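Local coordinates for protein Cyclo(L-leucyl-L-leucyl) synthase (Staphylococcus haemolyticus, PDB 6EZ3) that uses leucyl-tRNA as an activated amino-acid donor to make the cyclic dipeptide cyclo(L-leucyl-L-leucyl) without ATP, at residues Q15-K20 with S48-F53; S62-E67 with L165-Q170. One frame throughout, in Å; residues are numbered along the deposited sequence.

Interaction 1: residues Q15-K20 with S48-F53; sequences QIYQRK and SNFDDF
Lys20 crosses the ring of Phe50 at about a right angle and passes the backbone carbonyl of Asn49. With chi1 at -58° the chain sets off beside its own backbone N, and CB comes 3.4 Å from Asn49 O. CG continues past the same carbonyl. CD, still beside Asn49 O, stands over the centre of the Phe50 ring, 4.1 Å from its centroid, in a CH-pi contact. CE, after further bends, reaches Phe50 CZ at 4.1 Å and also covers the rim of one face of Tyr17. NZ at the tip turns back to a weak hydrogen bond with Tyr17 O. A long, flexible lysine suits this place, since its methylenes pack on rings while the ammonium keeps a polar partner. Tyr17 CE2 meets Phe50 CZ at 3.9 Å, the ring planes steeply inclined at 73°. The backbones are joined where Asp51 N donates to Lys20 O over 2.9 Å, nearly straight. Lys20 has left helix 11-19 with positive phi, and Phe50 is the first residue to leave helical geometry after helix 36-49. The contact thus ties two helix ends just ahead of the parallel strands 22-26 and 52-57, with Phe50 also packing on Trp45, Val23 and Leu192 of strand 191-195.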
loop_
_atom_site.group_PDB
_atom_site.type_symbol
_atom_site.label_atom_id
_atom_site.label_comp_id
_atom_site.label_asym_id
_atom_site.label_seq_id
_atom_site.Cartn_x
_atom_site.Cartn_y
_atom_site.Cartn_z
ATOM N N GLN A 15 -14.411 6.751 12.495
ATOM C CA GLN A 15 -14.231 8.032 13.192
ATOM C C GLN A 15 -13.245 8.921 12.416
ATOM O O GLN A 15 -13.553 10.093 12.187
ATOM C CB GLN A 15 -13.711 7.833 14.626
ATOM C CG GLN A 15 -14.672 7.150 15.591
ATOM C CD GLN A 15 -14.015 6.749 16.898
ATOM O OE1 GLN A 15 -12.823 7.008 17.156
ATOM N NE2 GLN A 15 -14.789 6.095 17.759
ATOM N N ILE A 16 -12.084 8.353 11.998
ATOM C CA ILE A 16 -11.073 9.079 11.229
ATOM C C ILE A 16 -11.692 9.521 9.893
ATOM O O ILE A 16 -11.591 10.712 9.525
ATOM C CB ILE A 16 -9.728 8.261 11.068
ATOM C CG1 ILE A 16 -8.982 8.137 12.434
ATOM C CG2 ILE A 16 -8.799 8.827 9.977
ATOM C CD1 ILE A 16 -7.736 7.178 12.464
ATOM N N TYR A 17 -12.376 8.561 9.202
ATOM C CA TYR A 17 -13.032 8.788 7.913
ATOM C C TYR A 17 -13.947 9.979 7.991
ATOM O O TYR A 17 -13.797 10.881 7.157
ATOM C CB TYR A 17 -13.791 7.545 7.452
ATOM C CG TYR A 17 -14.493 7.688 6.119
ATOM C CD1 TYR A 17 -15.862 7.884 6.054
ATOM C CD2 TYR A 17 -13.797 7.561 4.923
ATOM C CE1 TYR A 17 -16.522 7.985 4.829
ATOM C CE2 TYR A 17 -14.444 7.672 3.689
ATOM C CZ TYR A 17 -15.811 7.874 3.647
ATOM O OH TYR A 17 -16.467 7.982 2.436
ATOM N N GLN A 18 -14.855 10.008 9.033
ATOM C CA GLN A 18 -15.802 11.087 9.308
ATOM C C GLN A 18 -15.129 12.463 9.224
ATOM O O GLN A 18 -15.662 13.338 8.536
ATOM C CB GLN A 18 -16.454 10.893 10.683
ATOM C CG GLN A 18 -17.499 11.961 11.013
ATOM C CD GLN A 18 -18.262 11.697 12.280
ATOM O OE1 GLN A 18 -17.673 11.494 13.347
ATOM N NE2 GLN A 18 -19.587 11.722 12.188
ATOM N N ARG A 19 -13.957 12.626 9.890
ATOM C CA ARG A 19 -13.180 13.857 9.956
ATOM C C ARG A 19 -12.671 14.389 8.570
ATOM O O ARG A 19 -12.467 15.587 8.433
ATOM C CB ARG A 19 -12.013 13.695 10.952
ATOM C CG ARG A 19 -12.422 13.705 12.422
ATOM C CD ARG A 19 -11.308 13.307 13.376
ATOM N NE ARG A 19 -11.534 11.948 13.889
ATOM C CZ ARG A 19 -10.715 11.298 14.715
ATOM N NH1 ARG A 19 -11.004 10.062 15.110
ATOM N NH2 ARG A 19 -9.605 11.877 15.155
ATOM N N LYS A 20 -12.509 13.518 7.567
ATOM C CA LYS A 20 -12.031 13.748 6.177
ATOM C C LYS A 20 -10.716 14.584 6.065
ATOM O O LYS A 20 -10.537 15.351 5.104
ATOM C CB LYS A 20 -13.124 14.296 5.272
ATOM C CG LYS A 20 -14.317 13.362 5.236
ATOM C CD LYS A 20 -14.521 12.642 3.935
ATOM C CE LYS A 20 -15.148 11.286 4.116
ATOM N NZ LYS A 20 -16.300 11.287 5.063
ATOM N N SER A 48 -12.595 15.058 -4.045
ATOM C CA SER A 48 -13.930 15.555 -3.722
ATOM C C SER A 48 -14.321 15.433 -2.273
ATOM O O SER A 48 -14.987 16.327 -1.752
ATOM C CB SER A 48 -14.970 14.878 -4.595
ATOM O OG SER A 48 -14.661 15.184 -5.947
ATOM N N ASN A 49 -13.934 14.357 -1.623
ATOM C CA ASN A 49 -14.317 14.094 -0.252
ATOM C C ASN A 49 -13.335 14.566 0.850
ATOM O O ASN A 49 -13.777 14.852 1.972
ATOM C CB ASN A 49 -14.577 12.610 -0.106
ATOM C CG ASN A 49 -15.802 12.159 -0.824
ATOM O OD1 ASN A 49 -15.791 11.830 -2.020
ATOM N ND2 ASN A 49 -16.877 12.108 -0.068
ATOM N N PHE A 50 -12.029 14.619 0.560
ATOM C CA PHE A 50 -11.022 14.903 1.579
ATOM C C PHE A 50 -10.336 16.259 1.475
ATOM O O PHE A 50 -10.286 16.875 0.388
ATOM C CB PHE A 50 -9.963 13.782 1.606
ATOM C CG PHE A 50 -10.487 12.441 2.069
ATOM C CD1 PHE A 50 -11.221 11.626 1.210
ATOM C CD2 PHE A 50 -10.229 11.980 3.360
ATOM C CE1 PHE A 50 -11.699 10.385 1.638
ATOM C CE2 PHE A 50 -10.703 10.734 3.782
ATOM C CZ PHE A 50 -11.421 9.943 2.915
ATOM N N ASP A 51 -9.763 16.696 2.627
ATOM C CA ASP A 51 -9.027 17.945 2.722
ATOM C C ASP A 51 -7.753 17.807 1.907
ATOM O O ASP A 51 -7.398 18.721 1.162
ATOM C CB ASP A 51 -8.712 18.326 4.195
ATOM C CG ASP A 51 -9.903 18.638 5.103
ATOM O OD1 ASP A 51 -11.032 18.794 4.583
ATOM O OD2 ASP A 51 -9.698 18.739 6.330
ATOM N N ASP A 52 -7.134 16.619 1.969
ATOM C CA ASP A 52 -5.894 16.312 1.261
ATOM C C ASP A 52 -5.769 14.805 0.996
ATOM O O ASP A 52 -6.355 14.000 1.725
ATOM C CB ASP A 52 -4.733 16.753 2.153
ATOM C CG ASP A 52 -3.504 17.219 1.429
ATOM O OD1 ASP A 52 -2.554 17.677 2.110
ATOM O OD2 ASP A 52 -3.486 17.142 0.182
ATOM N N PHE A 53 -4.971 14.412 -0.006
ATOM C CA PHE A 53 -4.680 13.009 -0.309
ATOM C C PHE A 53 -3.264 12.873 -0.813
ATOM O O PHE A 53 -2.644 13.847 -1.241
ATOM C CB PHE A 53 -5.657 12.419 -1.336
ATOM C CG PHE A 53 -5.578 13.041 -2.714
ATOM C CD1 PHE A 53 -4.822 12.449 -3.718
ATOM C CD2 PHE A 53 -6.253 14.224 -3.002
ATOM C CE1 PHE A 53 -4.705 13.048 -4.966
ATOM C CE2 PHE A 53 -6.142 14.817 -4.256
ATOM C CZ PHE A 53 -5.387 14.208 -5.237
#

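Interaction 2: residues S62-E67 with L165-Q170; sequences SKNLLE and LEYAAQ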
loop_
_atom_site.group_PDB
_atom_site.type_symbol
_atom_site.label_atom_id
_atom_site.label_comp_id
_atom_site.label_asym_id
_atom_site.label_seq_id
_atom_site.Cartn_x
_atom_site.Cartn_y
_atom_site.Cartn_z
ATOM N N SER A 62 9.305 -4.517 -5.558
ATOM C CA SER A 62 8.319 -5.115 -6.458
ATOM C C SER A 62 9.024 -5.990 -7.481
ATOM O O SER A 62 8.367 -6.796 -8.155
ATOM C CB SER A 62 7.503 -4.051 -7.179
ATOM O OG SER A 62 6.748 -3.342 -6.217
ATOM N N LYS A 63 10.357 -5.821 -7.623
ATOM C CA LYS A 63 11.108 -6.654 -8.551
ATOM C C LYS A 63 10.972 -8.119 -8.106
ATOM O O LYS A 63 10.633 -8.987 -8.922
ATOM C CB LYS A 63 12.580 -6.191 -8.712
ATOM C CG LYS A 63 13.470 -6.181 -7.474
ATOM C CD LYS A 63 14.864 -6.636 -7.901
ATOM C CE LYS A 63 15.990 -6.336 -6.936
ATOM N NZ LYS A 63 17.323 -6.456 -7.602
ATOM N N ASN A 64 11.109 -8.336 -6.771
ATOM C CA ASN A 64 11.036 -9.606 -6.051
ATOM C C ASN A 64 9.842 -10.457 -6.470
ATOM O O ASN A 64 9.991 -11.650 -6.711
ATOM C CB ASN A 64 11.023 -9.358 -4.541
ATOM C CG ASN A 64 12.237 -8.630 -4.013
ATOM O OD1 ASN A 64 12.863 -7.803 -4.698
ATOM N ND2 ASN A 64 12.593 -8.917 -2.763
ATOM N N LEU A 65 8.683 -9.827 -6.614
ATOM C CA LEU A 65 7.449 -10.489 -7.038
ATOM C C LEU A 65 7.561 -10.996 -8.476
ATOM O O LEU A 65 7.135 -12.109 -8.746
ATOM C CB LEU A 65 6.240 -9.549 -6.861
ATOM C CG LEU A 65 5.416 -9.653 -5.564
ATOM C CD1 LEU A 65 6.250 -9.501 -4.305
ATOM C CD2 LEU A 65 4.380 -8.592 -5.528
ATOM N N LEU A 66 8.175 -10.207 -9.377
ATOM C CA LEU A 66 8.384 -10.591 -10.780
ATOM C C LEU A 66 9.436 -11.706 -10.883
ATOM O O LEU A 66 9.262 -12.639 -11.674
ATOM C CB LEU A 66 8.799 -9.384 -11.638
ATOM C CG LEU A 66 7.779 -8.275 -11.806
ATOM C CD1 LEU A 66 8.420 -7.081 -12.420
ATOM C CD2 LEU A 66 6.609 -8.716 -12.659
ATOM N N GLU A 67 10.491 -11.628 -10.048
ATOM C CA GLU A 67 11.553 -12.634 -9.968
ATOM C C GLU A 67 10.980 -14.016 -9.577
ATOM O O GLU A 67 11.406 -15.033 -10.126
ATOM C CB GLU A 67 12.637 -12.177 -8.986
ATOM C CG GLU A 67 13.509 -11.089 -9.580
ATOM C CD GLU A 67 14.690 -10.705 -8.722
ATOM O OE1 GLU A 67 15.842 -10.993 -9.117
ATOM O OE2 GLU A 67 14.459 -10.140 -7.635
ATOM N N LEU A 165 8.161 -17.507 -1.221
ATOM C CA LEU A 165 7.341 -16.662 -0.365
ATOM C C LEU A 165 8.154 -15.813 0.584
ATOM O O LEU A 165 7.727 -14.700 0.859
ATOM C CB LEU A 165 6.270 -17.467 0.377
ATOM C CG LEU A 165 5.239 -18.222 -0.498
ATOM C CD1 LEU A 165 4.140 -18.808 0.345
ATOM C CD2 LEU A 165 4.613 -17.332 -1.562
ATOM N N GLU A 166 9.314 -16.297 1.072
ATOM C CA GLU A 166 10.200 -15.517 1.957
ATOM C C GLU A 166 10.865 -14.351 1.193
ATOM O O GLU A 166 11.151 -13.296 1.773
ATOM C CB GLU A 166 11.271 -16.410 2.612
ATOM C CG GLU A 166 10.796 -17.115 3.875
ATOM C CD GLU A 166 11.444 -18.441 4.245
ATOM O OE1 GLU A 166 11.688 -19.279 3.344
ATOM O OE2 GLU A 166 11.615 -18.678 5.462
ATOM N N TYR A 167 11.110 -14.558 -0.113
ATOM C CA TYR A 167 11.668 -13.541 -0.999
ATOM C C TYR A 167 10.581 -12.501 -1.273
ATOM O O TYR A 167 10.817 -11.316 -1.049
ATOM C CB TYR A 167 12.183 -14.161 -2.316
ATOM C CG TYR A 167 13.073 -13.244 -3.134
ATOM C CD1 TYR A 167 12.805 -12.994 -4.482
ATOM C CD2 TYR A 167 14.200 -12.646 -2.572
ATOM C CE1 TYR A 167 13.636 -12.170 -5.247
ATOM C CE2 TYR A 167 15.026 -11.807 -3.319
ATOM C CZ TYR A 167 14.750 -11.582 -4.660
ATOM O OH TYR A 167 15.592 -10.762 -5.378
ATOM N N ALA A 168 9.375 -12.956 -1.701
ATOM C CA ALA A 168 8.228 -12.101 -2.005
ATOM C C ALA A 168 7.749 -11.293 -0.794
ATOM O O ALA A 168 7.149 -10.234 -0.973
ATOM C CB ALA A 168 7.092 -12.934 -2.575
ATOM N N ALA A 169 8.055 -11.770 0.440
ATOM C CA ALA A 169 7.683 -11.116 1.698
ATOM C C ALA A 169 8.426 -9.794 1.920
ATOM O O ALA A 169 7.936 -8.939 2.657
ATOM C CB ALA A 169 7.917 -12.058 2.870
ATOM N N GLN A 170 9.588 -9.618 1.266
ATOM C CA GLN A 170 10.414 -8.400 1.357
ATOM C C GLN A 170 9.604 -7.144 0.967
ATOM O O GLN A 170 9.798 -6.085 1.568
ATOM C CB GLN A 170 11.695 -8.519 0.482
ATOM C CG GLN A 170 12.599 -9.733 0.760
ATOM C CD GLN A 170 13.293 -9.670 2.099
ATOM O OE1 GLN A 170 14.336 -9.020 2.263
ATOM N NE2 GLN A 170 12.736 -10.355 3.084
#
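Asn64 and Glu67, one helical turn apart, meet the two ends of Tyr167: the asparagine lies by its ring and backbone carbonyl, the glutamate by its hydroxyl. Tyr167 OH donates to Glu67 OE2 over 2.6 Å. The hydroxyl arrives on the syn side of the carboxylate but 35° out of its plane. The other carboxylate oxygen, Glu67 OE1, has a weak hydrogen bond to Ser73 OG, so both oxygens are engaged, and glutamate has the reach to serve two partners. Tyr167 can span the gap because its CG is anti to the backbone N (chi1 -166°), which carries the ring across to helix 63-68. Over one face of that ring lies the Asn64 amide, the two planes nearly parallel. Asn64 ND2 points along to Tyr167 O, 3.4 Å away, in a straight but weak hydrogen bond. The same nitrogen touches Gln170 CB at 3.4 Å, a contact without a bond. Asparagine is apt here because a short, flat amide can lie against a ring and still offer an N-H to a helix carbonyl. Beside this polar group the packing turns apolar: Leu65 CD1 rests 3.9 Å from Ala168 CB and also meets Ala168 O. The small alanine allows the backbones to come close, with Leu65 CA 5.3 Å from Ala168 CA. The short helical segments run roughly antiparallel, at 156°. Their axes approach to 8.1 Å at the closest. Leu65 also packs on Tyr171, a residue that by similarity probably binds substrate, so the contact probably borders the substrate site. Around the pair, helix 73-97 lies against Leu66 and Ser62, while helix 133-149 packs on Leu65, Leu165 and Ala169.

Interaction 1 and interaction 2 lie on opposite sides of the chain's centre, their own centres 33 Å apart and their nearest atoms about 20 Å apart. They come in series: 15-20 with 48-53 closes before 62-67 opens, and strand 52-57 and the loop after it lead the chain from one contact to helix 63-68 in the other. Parallel neighbours 22-26 and 52-57, joined through helix 36-49, form a beta-alpha-beta unit, and interaction 1 sits where its strands begin, away from the annotated sites. Interaction 2 spans 97 intervening residues, mostly helical, and brings helix 162-175, with its probable substrate-binding residues, against the early part of the fold.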